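Local coordinates for ABC transporter, substrate binding protein (Aeropyrum pernix, PDB 3EAF) that probably captures a small solute outside the cell and delivers it to the membrane-spanning part of an ABC importer, at residues A[17-22]-A[207-212]; A[40-45]-A[302-307]; A[349-354]-A[366-371]. All coordinates share one frame; numbering follows the deposited sequence.

Contact 1 of 3, residues A[17-22]-A[207-212]; sequences TSDVGK and NTISSC
Asp-19 OD2 is gripped by three donors from 207-212. Thr-208 OG1 donates to Asp-19 OD2 at 2.6 Å on the syn lone pair, the side of the other carboxylate oxygen. Ser-210 OG donates to Asp-19 OD2 at 2.7 Å from the anti side, 20° out of the carboxylate plane. The backbone Ser-210 N adds a longer bond of 3.2 Å to Asp-19 OD2, also on the anti side. With chi1 near +54°, the Asp-19 carboxylate is tucked between its own backbone N and carbonyl carbon, where OD1 takes a weak bond from Val-20 N. Donors on both sides of OD2 restrict rotation of the group, and the first turn of helix 209-222 would probably stabilise its negative charge. Methyls close the flanks: Val-20 CG1 meets Ile-209 CG2 at 3.9 Å, while CG2 of Thr-17 meets CG2 of Thr-208 with the two side chains at about a right angle. The hydroxyl of Thr-17 is bonded to Asp-12 and Trp-83, and its side chain lies near a bound glycerol. Two helix starts, each following a strand of a different central sheet, thus meet across the interlobe cleft, an arrangement consistent with the closed form of a two-lobed periplasmic binding protein.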
loop_
_atom_site.group_PDB
_atom_site.type_symbol
_atom_site.label_atom_id
_atom_site.label_comp_id
_atom_site.label_asym_id
_atom_site.label_seq_id
_atom_site.Cartn_x
_atom_site.Cartn_y
_atom_site.Cartn_z
ATOM N N THR A 17 0.690 10.838 -7.818
ATOM C CA THR A 17 0.467 9.437 -7.470
ATOM C C THR A 17 -0.944 8.985 -7.877
ATOM O O THR A 17 -1.432 7.956 -7.403
ATOM C CB THR A 17 0.735 9.134 -5.967
ATOM O OG1 THR A 17 -0.240 9.793 -5.146
ATOM C CG2 THR A 17 2.163 9.543 -5.543
ATOM N N SER A 18 -1.582 9.739 -8.774
ATOM C CA SER A 18 -2.907 9.365 -9.279
ATOM C C SER A 18 -2.861 8.168 -10.240
ATOM O O SER A 18 -3.890 7.545 -10.498
ATOM C CB SER A 18 -3.645 10.557 -9.902
ATOM O OG SER A 18 -2.897 11.157 -10.946
ATOM N N ASP A 19 -1.670 7.848 -10.756
ATOM C CA ASP A 19 -1.460 6.608 -11.516
ATOM C C ASP A 19 -1.987 5.382 -10.743
ATOM O O ASP A 19 -2.574 4.469 -11.335
ATOM C CB ASP A 19 0.018 6.427 -11.937
ATOM C CG ASP A 19 1.017 6.513 -10.765
ATOM O OD1 ASP A 19 0.614 6.691 -9.593
ATOM O OD2 ASP A 19 2.237 6.413 -11.032
ATOM N N VAL A 20 -1.799 5.391 -9.423
ATOM C CA VAL A 20 -2.309 4.334 -8.536
ATOM C C VAL A 20 -3.473 4.825 -7.650
ATOM O O VAL A 20 -4.262 4.021 -7.127
ATOM C CB VAL A 20 -1.169 3.717 -7.666
ATOM C CG1 VAL A 20 -0.158 2.979 -8.541
ATOM C CG2 VAL A 20 -0.455 4.788 -6.822
ATOM N N GLY A 21 -3.577 6.148 -7.507
ATOM C CA GLY A 21 -4.564 6.782 -6.633
ATOM C C GLY A 21 -6.004 6.732 -7.114
ATOM O O GLY A 21 -6.927 6.609 -6.307
ATOM N N LYS A 22 -6.196 6.841 -8.426
ATOM C CA LYS A 22 -7.534 6.777 -9.026
ATOM C C LYS A 22 -8.234 5.455 -8.709
ATOM O O LYS A 22 -9.370 5.454 -8.254
ATOM C CB LYS A 22 -7.465 6.976 -10.539
ATOM C CG LYS A 22 -7.179 8.402 -10.994
ATOM C CD LYS A 22 -7.089 8.438 -12.527
ATOM C CE LYS A 22 -6.709 9.814 -13.048
ATOM N NZ LYS A 22 -7.867 10.775 -13.049
ATOM N N ASN A 207 9.348 4.028 -6.153
ATOM C CA ASN A 207 8.344 4.981 -6.640
ATOM C C ASN A 207 7.067 4.288 -7.154
ATOM O O ASN A 207 6.968 3.057 -7.125
ATOM C CB ASN A 207 8.930 5.852 -7.766
ATOM C CG ASN A 207 10.107 6.707 -7.317
ATOM O OD1 ASN A 207 10.438 6.780 -6.131
ATOM N ND2 ASN A 207 10.744 7.367 -8.279
ATOM N N THR A 208 6.106 5.081 -7.631
ATOM C CA THR A 208 4.863 4.546 -8.190
ATOM C C THR A 208 5.081 3.993 -9.600
ATOM O O THR A 208 6.141 4.205 -10.200
ATOM C CB THR A 208 3.718 5.597 -8.207
ATOM O OG1 THR A 208 4.012 6.618 -9.168
ATOM C CG2 THR A 208 3.535 6.233 -6.828
ATOM N N ILE A 209 4.063 3.310 -10.125
ATOM C CA ILE A 209 4.148 2.577 -11.391
ATOM C C ILE A 209 4.666 3.387 -12.587
ATOM O O ILE A 209 5.300 2.823 -13.473
ATOM C CB ILE A 209 2.787 1.866 -11.741
ATOM C CG1 ILE A 209 2.960 0.888 -12.912
ATOM C CG2 ILE A 209 1.659 2.891 -11.977
ATOM C CD1 ILE A 209 1.788 -0.067 -13.128
ATOM N N SER A 210 4.399 4.693 -12.615
ATOM C CA SER A 210 4.805 5.540 -13.743
ATOM C C SER A 210 6.317 5.567 -13.936
ATOM O O SER A 210 6.808 5.267 -15.017
ATOM C CB SER A 210 4.263 6.968 -13.585
ATOM O OG SER A 210 2.846 6.953 -13.611
ATOM N N SER A 211 7.055 5.924 -12.895
ATOM C CA SER A 211 8.512 5.959 -13.005
ATOM C C SER A 211 9.147 4.565 -12.955
ATOM O O SER A 211 10.143 4.327 -13.635
ATOM C CB SER A 211 9.130 6.894 -11.961
ATOM O OG SER A 211 8.782 6.505 -10.652
ATOM N N CYS A 212 8.576 3.651 -12.166
ATOM C CA CYS A 212 9.054 2.257 -12.134
ATOM C C CYS A 212 9.041 1.632 -13.522
ATOM O O CYS A 212 10.003 0.987 -13.929
ATOM C CB CYS A 212 8.211 1.392 -11.200
ATOM S SG CYS A 212 8.510 1.642 -9.441
#

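Contact 2 of 3, residues A[40-45]-A[302-307]; sequences IYTKDG and KAIESV
Ile-40 (chi1 -55°) and Ile-304 (chi1 -62°) share one first torsion, which swings CG2 of each away from its own backbone N and brings the two methyls together at 3.8 Å. The side chains meet at a slant, and Ile-304 also leans on Val-48 and Ile-50 of strand 47-56. Beside this apolar pair the backbones draw close. Glu-305 CA makes a CH...O contact with Tyr-41 O at 3.4 Å, and the CG of Glu-305 passes alongside the same carbonyl. From there the extended glutamate chain carries its carboxylate to a water, which donates to Glu-305 OE2 at 2.6 Å and accepts from Tyr-41 N at 2.8 Å. The short, weakly bonded strand 40-41 is an edge strand of the six-stranded sheet, antiparallel to 47-56, and the segment 302-307, from far along the chain, packs against this edge of the first lobe. Such discontinuous lobes, built from distant parts of the chain, are characteristic of type I periplasmic binding proteins. Further on, two type I turns are tied together: Lys-43 N, within the turn from Thr-42 to Gly-45, donates to Val-307 O, which ends the turn from Ile-304, at 2.9 Å and a nearly straight 170°. Thr-42 CB lies 3.2 Å from that same Val-307 O. The Lys-43 chain, bent at chi3, runs over the neighbouring backbone, its CG beside Glu-305 O and its CE beside Ser-306 O. Inside the first turn, Thr-42 OG1 donates to Asp-44 OD2 at 2.8 Å from above the carboxylate plane and also meets Val-46 N. The other oxygen, Asp-44 OD1, is held by Ser-309 OG, where helix 309-315 begins.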
loop_
_atom_site.group_PDB
_atom_site.type_symbol
_atom_site.label_atom_id
_atom_site.label_comp_id
_atom_site.label_asym_id
_atom_site.label_seq_id
_atom_site.Cartn_x
_atom_site.Cartn_y
_atom_site.Cartn_z
ATOM N N ILE A 40 -24.466 -2.531 7.643
ATOM C CA ILE A 40 -23.402 -2.627 8.640
ATOM C C ILE A 40 -24.054 -2.616 10.020
ATOM O O ILE A 40 -24.801 -1.693 10.344
ATOM C CB ILE A 40 -22.396 -1.444 8.535
ATOM C CG1 ILE A 40 -21.814 -1.331 7.122
ATOM C CG2 ILE A 40 -21.267 -1.599 9.562
ATOM C CD1 ILE A 40 -21.494 0.105 6.697
ATOM N N TYR A 41 -23.772 -3.638 10.827
ATOM C CA TYR A 41 -24.378 -3.750 12.151
ATOM C C TYR A 41 -23.343 -3.861 13.259
ATOM O O TYR A 41 -22.374 -4.614 13.146
ATOM C CB TYR A 41 -25.350 -4.936 12.213
ATOM C CG TYR A 41 -26.496 -4.795 11.243
ATOM C CD1 TYR A 41 -27.647 -4.085 11.592
ATOM C CD2 TYR A 41 -26.419 -5.348 9.962
ATOM C CE1 TYR A 41 -28.704 -3.942 10.690
ATOM C CE2 TYR A 41 -27.467 -5.209 9.057
ATOM C CZ TYR A 41 -28.601 -4.503 9.427
ATOM O OH TYR A 41 -29.636 -4.367 8.527
ATOM N N THR A 42 -23.565 -3.099 14.328
ATOM C CA THR A 42 -22.782 -3.215 15.548
ATOM C C THR A 42 -23.044 -4.568 16.228
ATOM O O THR A 42 -23.939 -5.312 15.816
ATOM C CB THR A 42 -23.118 -2.075 16.526
ATOM O OG1 THR A 42 -24.523 -2.085 16.819
ATOM C CG2 THR A 42 -22.733 -0.719 15.929
ATOM N N LYS A 43 -22.267 -4.876 17.268
ATOM C CA LYS A 43 -22.431 -6.118 18.043
ATOM C C LYS A 43 -23.840 -6.302 18.618
ATOM O O LYS A 43 -24.344 -7.424 18.682
ATOM C CB LYS A 43 -21.396 -6.203 19.172
ATOM C CG LYS A 43 -20.029 -6.713 18.733
ATOM C CD LYS A 43 -19.186 -7.181 19.923
ATOM C CE LYS A 43 -18.767 -6.033 20.837
ATOM N NZ LYS A 43 -18.022 -6.499 22.052
ATOM N N ASP A 44 -24.467 -5.203 19.029
ATOM C CA ASP A 44 -25.834 -5.241 19.563
ATOM C C ASP A 44 -26.914 -4.994 18.492
ATOM O O ASP A 44 -28.075 -4.735 18.814
ATOM C CB ASP A 44 -25.983 -4.263 20.734
ATOM C CG ASP A 44 -25.537 -2.858 20.386
ATOM O OD1 ASP A 44 -26.150 -1.901 20.902
ATOM O OD2 ASP A 44 -24.581 -2.703 19.597
ATOM N N GLY A 45 -26.522 -5.071 17.223
ATOM C CA GLY A 45 -27.475 -5.065 16.116
ATOM C C GLY A 45 -28.045 -3.735 15.659
ATOM O O GLY A 45 -29.080 -3.709 15.000
ATOM N N LYS A 302 -15.157 -3.936 9.569
ATOM C CA LYS A 302 -14.927 -5.005 10.544
ATOM C C LYS A 302 -14.762 -4.444 11.960
ATOM O O LYS A 302 -15.265 -5.033 12.921
ATOM C CB LYS A 302 -13.740 -5.887 10.124
ATOM C CG LYS A 302 -13.967 -6.659 8.812
ATOM C CD LYS A 302 -14.384 -8.119 9.023
ATOM C CE LYS A 302 -14.455 -8.851 7.696
ATOM N NZ LYS A 302 -14.533 -10.327 7.821
ATOM N N ALA A 303 -14.087 -3.299 12.082
ATOM C CA ALA A 303 -13.954 -2.612 13.374
ATOM C C ALA A 303 -15.328 -2.214 13.938
ATOM O O ALA A 303 -15.618 -2.466 15.100
ATOM C CB ALA A 303 -13.048 -1.386 13.249
ATOM N N ILE A 304 -16.164 -1.606 13.099
ATOM C CA ILE A 304 -17.529 -1.212 13.477
ATOM C C ILE A 304 -18.382 -2.411 13.909
ATOM O O ILE A 304 -19.122 -2.332 14.892
ATOM C CB ILE A 304 -18.244 -0.437 12.334
ATOM C CG1 ILE A 304 -17.489 0.858 12.023
ATOM C CG2 ILE A 304 -19.715 -0.146 12.702
ATOM C CD1 ILE A 304 -17.843 1.467 10.697
ATOM N N GLU A 305 -18.262 -3.513 13.176
ATOM C CA GLU A 305 -18.969 -4.752 13.507
ATOM C C GLU A 305 -18.494 -5.379 14.818
ATOM O O GLU A 305 -19.145 -6.284 15.344
ATOM C CB GLU A 305 -18.843 -5.761 12.365
ATOM C CG GLU A 305 -19.574 -5.355 11.104
ATOM C CD GLU A 305 -19.251 -6.231 9.910
ATOM O OE1 GLU A 305 -18.163 -6.863 9.881
ATOM O OE2 GLU A 305 -20.086 -6.276 8.980
ATOM N N SER A 306 -17.366 -4.882 15.335
ATOM C CA SER A 306 -16.740 -5.378 16.563
ATOM C C SER A 306 -17.051 -4.529 17.798
ATOM O O SER A 306 -16.624 -4.876 18.905
ATOM C CB SER A 306 -15.218 -5.454 16.386
ATOM O OG SER A 306 -14.871 -6.269 15.282
ATOM N N VAL A 307 -17.764 -3.416 17.616
ATOM C CA VAL A 307 -18.119 -2.544 18.744
ATOM C C VAL A 307 -19.625 -2.503 19.010
ATOM O O VAL A 307 -20.433 -2.845 18.139
ATOM C CB VAL A 307 -17.565 -1.092 18.591
ATOM C CG1 VAL A 307 -16.054 -1.104 18.459
ATOM C CG2 VAL A 307 -18.202 -0.357 17.416
HETATM O O HOH W 1 -22.573 -5.886 9.734
#

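Contact 3 of 3, residues A[349-354]-A[366-371]; sequences YRKVFI and MGKFEA
Arg-350 NH1 forms a salt bridge with Glu-370 OE2 at 2.7 Å, approaching on the anti side of the carboxylate and tilted from its plane. The two side chains cross at about a right angle; the guanidinium and carboxylate planes are 57° apart, and NH1 alone of the guanidinium nitrogens bonds to this carboxylate. The same Arg-350 NH1 donates to Ala-371 O at 3.0 Å, arriving above the carbonyl plane, while NH2 reaches Pro-372 O. The bend of the arginine at chi3 (82°) wraps it round the glutamate, whose OE2 also lies beside Arg-350 CB. A leucine here would probably leave Glu-370 without its salt-bridge partner and the carbonyls of Ala-371 and Pro-372 without these donors. Behind this pair the chains join as an antiparallel hairpin. Val-352 and Phe-369 form a hydrogen-bonded pair, Val-352 N to Phe-369 O at 2.9 Å and Phe-369 N to Val-352 O at 2.8 Å. On the face of Phe-353 and Lys-368, the lysine chain lies side by side with the ring, Lys-368 CE 3.6 Å from Phe-353 CE1, and its NZ goes on to Ala-336 O. On the other face, Ile-354 CG1 presses on Phe-369 CD2 at 3.5 Å, and Phe-134 of helix 124-139 stands edge-to-face to that phenylalanine. Ile-354 also accepts at its O from the N of selenomethionine Met-366. The hairpin's two strands extend the second lobe's sheet beyond 251-255. Glu-370, bonded to Arg-350 and with Lys-351 NZ 4.7 Å from Glu-370 OE1, not in contact, is likely to remain ionised.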
loop_
_atom_site.group_PDB
_atom_site.type_symbol
_atom_site.label_atom_id
_atom_site.label_comp_id
_atom_site.label_asym_id
_atom_site.label_seq_id
_atom_site.Cartn_x
_atom_site.Cartn_y
_atom_site.Cartn_z
ATOM N N TYR A 349 0.803 -8.089 9.610
ATOM C CA TYR A 349 1.391 -9.384 9.252
ATOM C C TYR A 349 2.678 -9.083 8.497
ATOM O O TYR A 349 3.005 -7.910 8.293
ATOM C CB TYR A 349 0.428 -10.261 8.425
ATOM C CG TYR A 349 -0.129 -9.623 7.166
ATOM C CD1 TYR A 349 0.472 -9.843 5.924
ATOM C CD2 TYR A 349 -1.270 -8.823 7.211
ATOM C CE1 TYR A 349 -0.044 -9.265 4.759
ATOM C CE2 TYR A 349 -1.788 -8.240 6.063
ATOM C CZ TYR A 349 -1.169 -8.463 4.839
ATOM O OH TYR A 349 -1.676 -7.881 3.702
ATOM N N ARG A 350 3.419 -10.113 8.091
ATOM C CA ARG A 350 4.735 -9.886 7.477
ATOM C C ARG A 350 4.860 -10.339 6.021
ATOM O O ARG A 350 5.616 -9.743 5.247
ATOM C CB ARG A 350 5.851 -10.539 8.303
ATOM C CG ARG A 350 6.064 -9.927 9.676
ATOM C CD ARG A 350 7.226 -10.575 10.423
ATOM N NE ARG A 350 8.539 -10.052 10.029
ATOM C CZ ARG A 350 9.494 -10.763 9.421
ATOM N NH1 ARG A 350 9.296 -12.043 9.107
ATOM N NH2 ARG A 350 10.660 -10.193 9.126
ATOM N N LYS A 351 4.145 -11.392 5.642
ATOM C CA LYS A 351 4.378 -11.979 4.321
ATOM C C LYS A 351 3.665 -11.236 3.186
ATOM O O LYS A 351 2.729 -10.474 3.420
ATOM C CB LYS A 351 4.076 -13.481 4.302
ATOM C CG LYS A 351 2.628 -13.869 4.486
ATOM C CD LYS A 351 2.497 -15.401 4.501
ATOM C CE LYS A 351 2.983 -16.002 5.817
ATOM N NZ LYS A 351 2.627 -17.461 5.917
ATOM N N VAL A 352 4.155 -11.447 1.968
ATOM C CA VAL A 352 3.620 -10.802 0.771
ATOM C C VAL A 352 3.540 -11.784 -0.385
ATOM O O VAL A 352 4.193 -12.828 -0.359
ATOM C CB VAL A 352 4.483 -9.591 0.322
ATOM C CG1 VAL A 352 4.408 -8.471 1.343
ATOM C CG2 VAL A 352 5.939 -10.005 0.041
ATOM N N PHE A 353 2.723 -11.453 -1.381
ATOM C CA PHE A 353 2.756 -12.153 -2.662
ATOM C C PHE A 353 3.827 -11.517 -3.536
ATOM O O PHE A 353 4.090 -10.323 -3.433
ATOM C CB PHE A 353 1.408 -12.074 -3.384
ATOM C CG PHE A 353 0.263 -12.698 -2.627
ATOM C CD1 PHE A 353 0.125 -14.087 -2.557
ATOM C CD2 PHE A 353 -0.696 -11.896 -2.011
ATOM C CE1 PHE A 353 -0.957 -14.669 -1.871
ATOM C CE2 PHE A 353 -1.777 -12.464 -1.321
ATOM C CZ PHE A 353 -1.900 -13.856 -1.247
ATOM N N ILE A 354 4.448 -12.321 -4.391
ATOM C CA ILE A 354 5.357 -11.811 -5.403
ATOM C C ILE A 354 4.782 -12.157 -6.763
ATOM O O ILE A 354 4.348 -13.292 -6.993
ATOM C CB ILE A 354 6.794 -12.399 -5.254
ATOM C CG1 ILE A 354 7.422 -12.009 -3.898
ATOM C CG2 ILE A 354 7.678 -11.993 -6.449
ATOM C CD1 ILE A 354 7.751 -10.528 -3.721
HETATM N N MSE A 366 4.129 -15.871 -8.187
HETATM C CA MSE A 366 5.227 -16.669 -7.628
HETATM C C MSE A 366 4.854 -17.390 -6.336
HETATM O O MSE A 366 5.376 -18.475 -6.066
HETATM C CB MSE A 366 6.482 -15.815 -7.382
HETATM C CG MSE A 366 7.087 -15.177 -8.625
HETATM SE SE MSE A 366 7.697 -16.464 -9.965
HETATM C CE MSE A 366 6.072 -16.701 -11.017
ATOM N N GLY A 367 3.972 -16.785 -5.536
ATOM C CA GLY A 367 3.604 -17.328 -4.225
ATOM C C GLY A 367 3.786 -16.334 -3.087
ATOM O O GLY A 367 3.935 -15.129 -3.323
ATOM N N LYS A 368 3.769 -16.842 -1.854
ATOM C CA LYS A 368 3.936 -16.017 -0.651
ATOM C C LYS A 368 5.366 -16.102 -0.133
ATOM O O LYS A 368 5.935 -17.197 -0.017
ATOM C CB LYS A 368 2.991 -16.453 0.470
ATOM C CG LYS A 368 1.525 -16.311 0.177
ATOM C CD LYS A 368 0.705 -16.913 1.298
ATOM C CE LYS A 368 -0.770 -16.702 1.050
ATOM N NZ LYS A 368 -1.595 -17.294 2.137
ATOM N N PHE A 369 5.935 -14.943 0.184
ATOM C CA PHE A 369 7.313 -14.853 0.662
ATOM C C PHE A 369 7.441 -13.916 1.851
ATOM O O PHE A 369 6.669 -12.968 1.995
ATOM C CB PHE A 369 8.243 -14.438 -0.482
ATOM C CG PHE A 369 8.299 -15.447 -1.596
ATOM C CD1 PHE A 369 9.176 -16.528 -1.528
ATOM C CD2 PHE A 369 7.461 -15.332 -2.700
ATOM C CE1 PHE A 369 9.220 -17.474 -2.550
ATOM C CE2 PHE A 369 7.493 -16.275 -3.730
ATOM C CZ PHE A 369 8.376 -17.346 -3.655
ATOM N N GLU A 370 8.413 -14.202 2.709
ATOM C CA GLU A 370 8.609 -13.454 3.944
ATOM C C GLU A 370 10.095 -13.308 4.237
ATOM O O GLU A 370 10.871 -14.237 4.018
ATOM C CB GLU A 370 7.918 -14.177 5.105
ATOM C CG GLU A 370 7.655 -13.319 6.332
ATOM C CD GLU A 370 7.062 -14.107 7.490
ATOM O OE1 GLU A 370 6.493 -15.193 7.253
ATOM O OE2 GLU A 370 7.161 -13.641 8.646
ATOM N N ALA A 371 10.483 -12.136 4.731
ATOM C CA ALA A 371 11.852 -11.899 5.186
ATOM C C ALA A 371 12.174 -12.805 6.383
ATOM O O ALA A 371 11.258 -13.180 7.127
ATOM C CB ALA A 371 12.029 -10.437 5.561
#

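Overall arrangement
Contact 1 lies in the cleft between the lobes, contact 2 at the far end of the first lobe and contact 3 on the last two strands at one edge of the second lobe's sheet. The centres of contacts 1 and 2 are about 35 Å apart. Those of contacts 2 and 3 are about 31 Å apart, and those of contacts 1 and 3 about 22 Å; none touch. Helix 18-38 starts in contact 1 and leads to strand 40-41 of contact 2. The segments of these two contacts alternate along the chain, whereas the hairpin of contact 3 follows both. The chain therefore leaves the first lobe, builds most of the second, returns for 302-307 and goes back for the last strands, as expected of lobes joined by several crossovers.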